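PDB 4NIM: versicolorin reductase from Brucella melitensis, which probably catalyses an NAD(P)-dependent oxidoreduction of carbonyl or alcohol groups, as short-chain dehydrogenases/reductases do. Local coordinates for residues A30-F35 and L43-R48; A36-Q41 and V237-A242; A55-L60 and A65-V70; A85-D88 and R93-I96. One frame throughout, in Å; residues are numbered along the deposited sequence. Where two conformers were deposited one is given.

Interaction 1: A30-F35 and L43-R48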
loop_
_atom_site.group_PDB
_atom_site.type_symbol
_atom_site.label_atom_id
_atom_site.label_comp_id
_atom_site.label_asym_id
_atom_site.label_seq_id
_atom_site.Cartn_x
_atom_site.Cartn_y
_atom_site.Cartn_z
ATOM N N ALA A 30 6.249 2.421 -9.574
ATOM C CA ALA A 30 5.690 3.634 -10.153
ATOM C C ALA A 30 5.542 4.743 -9.090
ATOM O O ALA A 30 5.865 5.934 -9.340
ATOM C CB ALA A 30 4.357 3.341 -10.827
ATOM N N THR A 31 5.039 4.343 -7.923
ATOM C CA THR A 31 4.880 5.259 -6.803
ATOM C C THR A 31 6.258 5.823 -6.361
ATOM O O THR A 31 6.407 7.044 -6.141
ATOM C CB THR A 31 4.119 4.565 -5.629
ATOM O OG1 THR A 31 2.838 4.099 -6.110
ATOM C CG2 THR A 31 3.911 5.514 -4.495
ATOM N N ALA A 32 7.252 4.941 -6.213
ATOM C CA ALA A 32 8.572 5.360 -5.753
ATOM C C ALA A 32 9.186 6.343 -6.781
ATOM O O ALA A 32 9.664 7.397 -6.397
ATOM C CB ALA A 32 9.507 4.155 -5.505
ATOM N N ARG A 33 9.097 6.002 -8.064
ATOM C CA ARG A 33 9.549 6.885 -9.134
ATOM C C ARG A 33 8.889 8.259 -9.082
ATOM O O ARG A 33 9.570 9.292 -9.186
ATOM C CB ARG A 33 9.318 6.246 -10.513
ATOM C CG ARG A 33 10.298 5.123 -10.827
ATOM C CD ARG A 33 10.388 4.844 -12.336
ATOM N NE ARG A 33 9.106 4.303 -12.767
ATOM C CZ ARG A 33 8.760 3.010 -12.706
ATOM N NH1 ARG A 33 9.643 2.096 -12.287
ATOM N NH2 ARG A 33 7.539 2.630 -13.085
ATOM N N LEU A 34 7.570 8.298 -8.919
ATOM C CA LEU A 34 6.875 9.574 -8.833
ATOM C C LEU A 34 7.356 10.377 -7.597
ATOM O O LEU A 34 7.549 11.602 -7.659
ATOM C CB LEU A 34 5.353 9.357 -8.769
ATOM C CG LEU A 34 4.563 10.646 -8.668
ATOM C CD1 LEU A 34 4.795 11.520 -9.910
ATOM C CD2 LEU A 34 3.079 10.374 -8.445
ATOM N N PHE A 35 7.513 9.684 -6.476
ATOM C CA PHE A 35 7.945 10.331 -5.235
ATOM C C PHE A 35 9.313 10.982 -5.445
ATOM O O PHE A 35 9.521 12.097 -5.027
ATOM C CB PHE A 35 8.009 9.361 -4.080
ATOM C CG PHE A 35 6.681 9.144 -3.393
ATOM C CD1 PHE A 35 5.477 9.380 -4.059
ATOM C CD2 PHE A 35 6.639 8.722 -2.083
ATOM C CE1 PHE A 35 4.270 9.210 -3.405
ATOM C CE2 PHE A 35 5.413 8.522 -1.435
ATOM C CZ PHE A 35 4.238 8.767 -2.096
ATOM N N LEU A 43 14.007 7.195 0.022
ATOM C CA LEU A 43 13.022 6.200 -0.261
ATOM C C LEU A 43 13.570 4.858 0.167
ATOM O O LEU A 43 14.709 4.523 -0.107
ATOM C CB LEU A 43 12.714 6.189 -1.749
ATOM C CG LEU A 43 12.009 7.446 -2.256
ATOM C CD1 LEU A 43 12.010 7.459 -3.785
ATOM C CD2 LEU A 43 10.585 7.544 -1.651
ATOM N N VAL A 44 12.737 4.066 0.851
ATOM C CA VAL A 44 13.079 2.706 1.169
ATOM C C VAL A 44 12.133 1.888 0.359
ATOM O O VAL A 44 10.894 2.030 0.500
ATOM C CB VAL A 44 12.898 2.385 2.666
ATOM C CG1 VAL A 44 13.287 0.950 2.959
ATOM C CG2 VAL A 44 13.774 3.315 3.492
ATOM N N ILE A 45 12.702 1.068 -0.506
ATOM C CA ILE A 45 11.933 0.160 -1.336
ATOM C C ILE A 45 12.257 -1.284 -0.993
ATOM O O ILE A 45 13.272 -1.585 -0.343
ATOM C CB ILE A 45 12.154 0.407 -2.850
ATOM C CG1 ILE A 45 13.646 0.414 -3.203
ATOM C CG2 ILE A 45 11.488 1.720 -3.256
ATOM C CD1 ILE A 45 13.901 0.096 -4.645
ATOM N N CYS A 46 11.398 -2.200 -1.423
ATOM C CA CYS A 46 11.543 -3.579 -0.967
ATOM C C CYS A 46 10.780 -4.595 -1.787
ATOM O O CYS A 46 9.843 -4.258 -2.520
ATOM C CB CYS A 46 11.116 -3.726 0.500
ATOM S SG CYS A 46 9.380 -3.277 0.813
ATOM N N GLY A 47 11.222 -5.841 -1.666
ATOM C CA GLY A 47 10.680 -6.933 -2.441
ATOM C C GLY A 47 11.566 -8.167 -2.404
ATOM O O GLY A 47 12.522 -8.239 -1.648
ATOM N N ARG A 48 11.213 -9.149 -3.216
ATOM C CA ARG A 48 11.875 -10.428 -3.205
ATOM C C ARG A 48 13.126 -10.445 -4.085
ATOM O O ARG A 48 14.121 -11.039 -3.713
ATOM C CB ARG A 48 10.896 -11.508 -3.649
ATOM C CG ARG A 48 9.630 -11.549 -2.786
ATOM C CD ARG A 48 8.731 -12.705 -3.186
ATOM N NE ARG A 48 9.469 -13.957 -3.041
ATOM C CZ ARG A 48 9.436 -14.760 -1.974
ATOM N NH1 ARG A 48 8.667 -14.491 -0.916
ATOM N NH2 ARG A 48 10.178 -15.863 -1.982
#
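Leu43 overlaps two successive inward-facing residues of the helix, laying one methyl against Ala32 and the other against Phe35. CD1 lies 3.5 Å from the carbonyl oxygen Ala32 O, a van der Waals contact with the helix backbone, and 4.5 Å from Ala32 CB. The second branch, CD2, reaches Phe35 CB at 4.0 Å and comes near the plane of the ring at its edge, with CD2 of Phe35 4.1 Å away. The Leu43 and Phe35 side chains cross at about a right angle, and the ring turns away from strand 42-47 toward Ala18 and Ile20 of strand 17-20; Thr31 CG2 lies over one face, offset toward the rim. Two residues further along the strand, Ile45 meets Ala32 through its branch methyl, CG2 to Ala32 CB at 3.9 Å. Its chi1 of 52° sets CG2 anti to the carbonyl carbon. No hydrogen bond crosses this buried interface, whose side-chain contacts with each other are all apolar. The axes of helix segment 30-35 and strand segment 43-47 approach to 9.9 Å and run nearly antiparallel, at 166°, within the Rossmann beta-alpha-beta unit 17-20, 26-37, 42-47. Leu60 of helix 50-63 completes the packing.

Interaction 2: A36-Q41 and V237-A242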
loop_
_atom_site.group_PDB
_atom_site.type_symbol
_atom_site.label_atom_id
_atom_site.label_comp_id
_atom_site.label_asym_id
_atom_site.label_seq_id
_atom_site.Cartn_x
_atom_site.Cartn_y
_atom_site.Cartn_z
ATOM N N ALA A 36 10.227 10.270 -6.084
ATOM C CA ALA A 36 11.553 10.829 -6.418
ATOM C C ALA A 36 11.446 12.030 -7.366
ATOM O O ALA A 36 12.098 13.097 -7.163
ATOM C CB ALA A 36 12.425 9.734 -7.018
ATOM N N GLU A 37 10.621 11.878 -8.396
ATOM C CA GLU A 37 10.371 12.969 -9.351
ATOM C C GLU A 37 9.830 14.204 -8.640
ATOM O O GLU A 37 10.096 15.323 -9.057
ATOM C CB GLU A 37 9.429 12.522 -10.476
ATOM C CG GLU A 37 10.055 11.477 -11.406
ATOM C CD GLU A 37 9.079 10.889 -12.448
ATOM O OE1 GLU A 37 7.851 10.821 -12.196
ATOM O OE2 GLU A 37 9.540 10.485 -13.541
ATOM N N ARG A 38 9.092 14.008 -7.555
ATOM C CA ARG A 38 8.561 15.132 -6.789
ATOM C C ARG A 38 9.388 15.521 -5.584
ATOM O O ARG A 38 8.886 16.222 -4.699
ATOM C CB ARG A 38 7.126 14.850 -6.372
ATOM C CG ARG A 38 6.202 14.815 -7.573
ATOM C CD ARG A 38 4.757 14.598 -7.161
ATOM N NE ARG A 38 3.904 14.453 -8.338
ATOM C CZ ARG A 38 2.574 14.402 -8.304
ATOM N NH1 ARG A 38 1.934 14.514 -7.151
ATOM N NH2 ARG A 38 1.891 14.262 -9.432
ATOM N N GLY A 39 10.652 15.092 -5.557
ATOM C CA GLY A 39 11.629 15.649 -4.623
ATOM C C GLY A 39 11.812 14.881 -3.342
ATOM O O GLY A 39 12.366 15.405 -2.373
ATOM N N ALA A 40 11.322 13.648 -3.277
ATOM C CA ALA A 40 11.529 12.902 -2.047
ATOM C C ALA A 40 13.018 12.849 -1.746
ATOM O O ALA A 40 13.823 12.570 -2.619
ATOM C CB ALA A 40 10.950 11.507 -2.153
ATOM N N GLN A 41 13.369 13.130 -0.503
ATOM C CA GLN A 41 14.731 12.996 -0.033
ATOM C C GLN A 41 15.217 11.552 0.018
ATOM O O GLN A 41 16.325 11.252 -0.413
ATOM C CB GLN A 41 14.821 13.642 1.336
ATOM C CG GLN A 41 16.245 13.828 1.828
ATOM C CD GLN A 41 16.313 14.608 3.122
ATOM O OE1 GLN A 41 15.460 15.447 3.420
ATOM N NE2 GLN A 41 17.353 14.338 3.903
ATOM N N VAL A 237 -2.392 5.883 -10.897
ATOM C CA VAL A 237 -2.674 5.479 -9.528
ATOM C C VAL A 237 -1.672 6.132 -8.555
ATOM O O VAL A 237 -2.063 6.659 -7.514
ATOM C CB VAL A 237 -2.665 3.946 -9.326
ATOM C CG1 VAL A 237 -2.981 3.611 -7.884
ATOM C CG2 VAL A 237 -3.665 3.242 -10.253
ATOM N N ALA A 238 -0.398 6.156 -8.935
ATOM C CA ALA A 238 0.617 6.801 -8.099
ATOM C C ALA A 238 0.288 8.252 -7.763
ATOM O O ALA A 238 0.584 8.712 -6.677
ATOM C CB ALA A 238 1.992 6.687 -8.727
ATOM N N ARG A 239 -0.342 8.953 -8.689
ATOM C CA ARG A 239 -0.735 10.341 -8.481
ATOM C C ARG A 239 -1.742 10.490 -7.359
ATOM O O ARG A 239 -1.642 11.408 -6.562
ATOM C CB ARG A 239 -1.217 10.985 -9.785
ATOM C CG ARG A 239 -0.030 11.245 -10.728
ATOM C CD ARG A 239 -0.405 11.951 -12.033
ATOM N NE ARG A 239 -1.759 11.585 -12.404
ATOM C CZ ARG A 239 -2.391 11.972 -13.516
ATOM N NH1 ARG A 239 -1.764 12.714 -14.440
ATOM N NH2 ARG A 239 -3.646 11.570 -13.694
ATOM N N ALA A 240 -2.686 9.572 -7.280
ATOM C CA ALA A 240 -3.682 9.588 -6.208
ATOM C C ALA A 240 -3.020 9.268 -4.870
ATOM O O ALA A 240 -3.328 9.861 -3.840
ATOM C CB ALA A 240 -4.784 8.589 -6.530
ATOM N N ILE A 241 -2.077 8.347 -4.895
ATOM C CA ILE A 241 -1.309 8.038 -3.706
ATOM C C ILE A 241 -0.537 9.255 -3.225
ATOM O O ILE A 241 -0.560 9.584 -2.013
ATOM C CB ILE A 241 -0.364 6.840 -3.957
ATOM C CG1 ILE A 241 -1.206 5.538 -4.131
ATOM C CG2 ILE A 241 0.611 6.656 -2.791
ATOM C CD1 ILE A 241 -0.387 4.331 -4.521
ATOM N N ALA A 242 0.191 9.911 -4.133
ATOM C CA ALA A 242 0.888 11.121 -3.775
ATOM C C ALA A 242 -0.002 12.189 -3.123
ATOM O O ALA A 242 0.403 12.820 -2.108
ATOM C CB ALA A 242 1.633 11.687 -4.981
#
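Arg38 reaches from the Schellman motif that ends helix 26-37 to helix 234-245, joining two helices of the Rossmann fold that are far apart in sequence. Its CB points toward the other helix, and chi1 of -67° puts CG beside the backbone N. From CG to NE the chain is extended, so the aliphatic part spans the gap and delivers the guanidinium to the helix surface. There the two terminal nitrogens meet different residues: NH1 lies 3.6 Å from Ala242 CB, while NH2 lies 3.8 Å from Arg239 CG and 4.2 Å from Arg239 CD. Both approaches are oblique to the guanidinium plane and are van der Waals contacts. NH1 also donates a hydrogen bond to Gln12 OE1, and Gln12 touches Ala242 as well. Arg239 bends at chi3, and its guanidinium plane is turned 38° from that of Arg38; the like charges stay apart, with Arg38 NH2 5.4 Å from Arg239 NE. Nearer the sheet, Ala238 and Ile241 pack on Thr31 of helix 26-37. Next in the chain after Arg38, Gly39 at positive phi is the C-prime residue of the motif: Ala40 N bonds to Phe35 O, and Gly39 N to Ala36 O, the latter 2.9 Å long.

Interaction 3: A55-L60 and A65-V70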
loop_
_atom_site.group_PDB
_atom_site.type_symbol
_atom_site.label_atom_id
_atom_site.label_comp_id
_atom_site.label_asym_id
_atom_site.label_seq_id
_atom_site.Cartn_x
_atom_site.Cartn_y
_atom_site.Cartn_z
ATOM N N ALA A 55 18.340 -2.617 -9.300
ATOM C CA ALA A 55 18.053 -1.821 -10.498
ATOM C C ALA A 55 17.127 -0.641 -10.177
ATOM O O ALA A 55 17.409 0.494 -10.544
ATOM C CB ALA A 55 17.468 -2.685 -11.608
ATOM N N GLN A 56 16.048 -0.879 -9.452
ATOM C CA GLN A 56 15.175 0.243 -9.070
ATOM C C GLN A 56 15.871 1.282 -8.216
ATOM O O GLN A 56 15.626 2.485 -8.396
ATOM C CB GLN A 56 13.903 -0.199 -8.327
ATOM C CG GLN A 56 12.862 -0.868 -9.197
ATOM C CD GLN A 56 12.107 0.062 -10.158
ATOM O OE1 GLN A 56 11.799 1.214 -9.863
ATOM N NE2 GLN A 56 11.803 -0.460 -11.309
ATOM N N ALA A 57 16.687 0.838 -7.256
ATOM C CA ALA A 57 17.351 1.799 -6.374
ATOM C C ALA A 57 18.251 2.726 -7.195
ATOM O O ALA A 57 18.217 3.922 -7.006
ATOM C CB ALA A 57 18.139 1.111 -5.273
ATOM N N ALA A 58 19.020 2.167 -8.118
ATOM C CA ALA A 58 19.945 2.989 -8.958
ATOM C C ALA A 58 19.113 3.961 -9.806
ATOM O O ALA A 58 19.421 5.149 -9.889
ATOM C CB ALA A 58 20.824 2.110 -9.833
ATOM N N GLY A 59 18.001 3.470 -10.352
ATOM C CA GLY A 59 17.053 4.333 -11.038
ATOM C C GLY A 59 16.510 5.461 -10.175
ATOM O O GLY A 59 16.347 6.572 -10.653
ATOM N N LEU A 60 16.190 5.188 -8.909
ATOM C CA LEU A 60 15.687 6.246 -8.025
ATOM C C LEU A 60 16.775 7.302 -7.728
ATOM O O LEU A 60 16.503 8.511 -7.673
ATOM C CB LEU A 60 15.150 5.660 -6.728
ATOM C CG LEU A 60 13.884 4.817 -6.890
ATOM C CD1 LEU A 60 13.477 4.105 -5.610
ATOM C CD2 LEU A 60 12.728 5.660 -7.429
ATOM N N ALA A 65 16.646 10.835 -5.510
ATOM C CA ALA A 65 16.360 10.353 -4.158
ATOM C C ALA A 65 17.463 9.420 -3.683
ATOM O O ALA A 65 17.943 8.612 -4.471
ATOM C CB ALA A 65 15.041 9.591 -4.175
ATOM N N LYS A 66 17.863 9.498 -2.425
ATOM C CA LYS A 66 18.687 8.412 -1.834
ATOM C C LYS A 66 17.743 7.248 -1.662
ATOM O O LYS A 66 16.616 7.440 -1.246
ATOM C CB LYS A 66 19.291 8.788 -0.467
ATOM N N ALA A 67 18.175 6.058 -2.036
ATOM C CA ALA A 67 17.276 4.921 -2.074
ATOM C C ALA A 67 17.984 3.793 -1.373
ATOM O O ALA A 67 19.187 3.634 -1.525
ATOM C CB ALA A 67 16.927 4.551 -3.523
ATOM N N VAL A 68 17.235 3.061 -0.568
ATOM C CA VAL A 68 17.707 1.896 0.124
ATOM C C VAL A 68 16.789 0.785 -0.308
ATOM O O VAL A 68 15.570 0.966 -0.309
ATOM C CB VAL A 68 17.576 2.099 1.645
ATOM C CG1 VAL A 68 17.764 0.774 2.381
ATOM C CG2 VAL A 68 18.584 3.156 2.095
ATOM N N PHE A 69 17.348 -0.345 -0.718
ATOM C CA PHE A 69 16.532 -1.517 -1.026
ATOM C C PHE A 69 16.630 -2.590 0.038
ATOM O O PHE A 69 17.732 -2.921 0.488
ATOM C CB PHE A 69 16.913 -2.120 -2.361
ATOM C CG PHE A 69 16.294 -3.461 -2.591
ATOM C CD1 PHE A 69 14.935 -3.568 -2.849
ATOM C CD2 PHE A 69 17.052 -4.620 -2.500
ATOM C CE1 PHE A 69 14.359 -4.793 -3.055
ATOM C CE2 PHE A 69 16.467 -5.842 -2.716
ATOM C CZ PHE A 69 15.129 -5.916 -2.986
ATOM N N VAL A 70 15.481 -3.146 0.452
ATOM C CA VAL A 70 15.473 -4.194 1.478
ATOM C C VAL A 70 14.872 -5.466 0.873
ATOM O O VAL A 70 13.776 -5.430 0.349
ATOM C CB VAL A 70 14.660 -3.763 2.729
ATOM C CG1 VAL A 70 14.978 -4.650 3.925
ATOM C CG2 VAL A 70 15.000 -2.321 3.111
#
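Leu60 O accepts a hydrogen bond from Ala65 N at 3.2 Å, the one polar bond between segments 55-60 and 65-70. The N-H points well at the oxygen, at 160°, but the donor stands 37° out of the carbonyl plane and so is not on a lone pair. This bond bridges the last turn of helix 50-63 and the chain leading into strand 66-71, the second and third elements of a beta-alpha-beta unit of the Rossmann fold that starts with strand 42-47. Ala65 CB also lies 3.9 Å from Leu60 O, placing one alanine both as donor and as packing neighbour of the same carbonyl.

One step into the strand, Ala67 points its methyl toward the helix, where it is met by Ala57 and Leu60, about one turn apart. Ala57 contributes its own methyl, CB to CB at 4.0 Å, together with its carbonyl oxygen, 3.8 Å from Ala67 CB. Leu60 contributes CB, and its CD1 comes within 4.1 Å of the same Ala67 methyl. With chi1 at -68°, Leu60 CG sits beside the backbone N, and the branched end reaches on to Ile45 of strand 42-47 and Ala32 of helix 26-37. Small side chains allow a close approach, and the CA atoms of Ala57 and Ala67 are 5.3 Å apart. Lys66 and Val68 alternate away from this helix, and Val68 packs on helix 77-91, which covers the other side of this edge strand. Tightest of the apolar pairs are the methyl of Ala67 and Leu60 CB, 3.8 Å apart.

Interaction 4: A85-D88 and R93-I96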
loop_
_atom_site.group_PDB
_atom_site.type_symbol
_atom_site.label_atom_id
_atom_site.label_comp_id
_atom_site.label_asym_id
_atom_site.label_seq_id
_atom_site.Cartn_x
_atom_site.Cartn_y
_atom_site.Cartn_z
ATOM N N ALA A 85 12.815 -0.347 10.170
ATOM C CA ALA A 85 14.137 -0.172 10.796
ATOM C C ALA A 85 15.188 0.394 9.836
ATOM O O ALA A 85 16.042 1.165 10.259
ATOM C CB ALA A 85 14.665 -1.466 11.374
ATOM N N GLU A 86 15.105 0.009 8.562
ATOM C CA GLU A 86 16.083 0.460 7.577
ATOM C C GLU A 86 15.891 1.927 7.224
ATOM O O GLU A 86 16.859 2.614 6.899
ATOM C CB GLU A 86 16.062 -0.445 6.343
ATOM C CG GLU A 86 16.975 -1.661 6.475
ATOM C CD GLU A 86 18.447 -1.270 6.335
ATOM O OE1 GLU A 86 18.952 -1.166 5.188
ATOM O OE2 GLU A 86 19.089 -0.993 7.369
ATOM N N ALA A 87 14.659 2.427 7.283
ATOM C CA ALA A 87 14.424 3.860 7.082
ATOM C C ALA A 87 15.055 4.689 8.167
ATOM O O ALA A 87 15.766 5.695 7.904
ATOM C CB ALA A 87 12.950 4.148 7.008
ATOM N N ASP A 88 14.886 4.210 9.393
ATOM C CA ASP A 88 15.546 4.809 10.556
ATOM C C ASP A 88 17.084 4.707 10.487
ATOM O O ASP A 88 17.798 5.702 10.703
ATOM C CB ASP A 88 14.996 4.153 11.823
ATOM C CG ASP A 88 15.294 4.960 13.065
ATOM O OD1 ASP A 88 15.676 6.167 12.964
ATOM O OD2 ASP A 88 15.238 4.359 14.147
ATOM N N ARG A 93 14.645 9.018 10.396
ATOM C CA ARG A 93 13.247 9.416 10.544
ATOM C C ARG A 93 12.397 8.788 9.430
ATOM O O ARG A 93 12.938 8.189 8.483
ATOM C CB ARG A 93 13.126 10.950 10.484
ATOM C CG ARG A 93 13.817 11.581 9.271
ATOM C CD ARG A 93 13.839 13.099 9.327
ATOM N NE ARG A 93 14.471 13.681 8.152
ATOM C CZ ARG A 93 13.821 14.128 7.079
ATOM N NH1 ARG A 93 12.497 14.080 7.014
ATOM N NH2 ARG A 93 14.507 14.619 6.060
ATOM N N LEU A 94 11.080 8.917 9.568
ATOM C CA LEU A 94 10.131 8.471 8.560
ATOM C C LEU A 94 9.011 9.509 8.436
ATOM O O LEU A 94 8.554 10.081 9.433
ATOM C CB LEU A 94 9.540 7.097 8.910
ATOM C CG LEU A 94 8.671 6.478 7.812
ATOM C CD1 LEU A 94 9.478 6.233 6.534
ATOM C CD2 LEU A 94 8.059 5.186 8.338
ATOM N N ASP A 95 8.554 9.747 7.212
ATOM C CA ASP A 95 7.439 10.698 6.975
ATOM C C ASP A 95 6.200 10.043 6.401
ATOM O O ASP A 95 5.094 10.461 6.723
ATOM C CB ASP A 95 7.847 11.837 6.029
ATOM C CG ASP A 95 8.869 12.750 6.642
ATOM O OD1 ASP A 95 8.560 13.370 7.665
ATOM O OD2 ASP A 95 10.016 12.794 6.151
ATOM N N ILE A 96 6.392 9.059 5.521
ATOM C CA ILE A 96 5.323 8.463 4.741
ATOM C C ILE A 96 5.502 6.952 4.709
ATOM O O ILE A 96 6.625 6.491 4.519
ATOM C CB ILE A 96 5.349 9.029 3.298
ATOM C CG1 ILE A 96 5.081 10.551 3.280
ATOM C CG2 ILE A 96 4.384 8.322 2.403
ATOM C CD1 ILE A 96 5.415 11.273 1.971
#
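Ala87 and Leu94 make the apolar part of this contact, where helix 77-91 of the Rossmann fold gives way to the short connection into strand 96-99. Ala87 CB points toward the connection and meets Leu94 CD1 at 4.1 Å. Chi1 of -173° sets Leu94 CG beside its carbonyl carbon, and the branched end packs also on Val19 of strand 17-20 and on Ala135 and Phe139 of helix 114-142. The alanine methyl touches Val19 as well, so helix and connection share one hydrophobic patch on the sheet.

The backbone part is close but unbonded. Ala87 O and Arg93 O, two acceptors, lie 3.8 Å apart, and Arg93 O is buried with no hydrogen-bond partner in the model.

Among the charged groups, Asp88 OD1 stands 4.0 Å from Arg93 N, too far for a hydrogen bond, while OD2 makes a salt bridge with Arg141 of helix 114-142. Arg93 CB points away from helix 77-91. The arginine has two conformers; in the one described, NH1 bonds to the carbonyl oxygen of Gly15 and makes a 2.9 Å salt bridge to Asp95 OD2, which remains provisional. Asp95 OD2 itself accepts a hydrogen bond from Ile17 N at the start of strand 17-20.

The four contacts belong to one Rossmann-type parallel sheet and its helices. Interactions 1 and 2 share helix 26-37, their centres about 10 Å apart. Interaction 3, centred about 8 Å from interaction 1, repeats the helix-on-strand packing one unit later; strands 42-47 and 66-71 are neighbours, with a probable hydrogen bond from Val70 N to Ile45 O, 2.8 Å. Interaction 4 follows on helix 77-91, about 15 Å from interaction 3 between centres. Interactions 1, 3 and 4 come in series, whereas the segments of interaction 2 alternate with those of interaction 1 and its long span encloses interactions 3 and 4. Together they build the helix-covered sheet that, in this family, probably carries the dinucleotide.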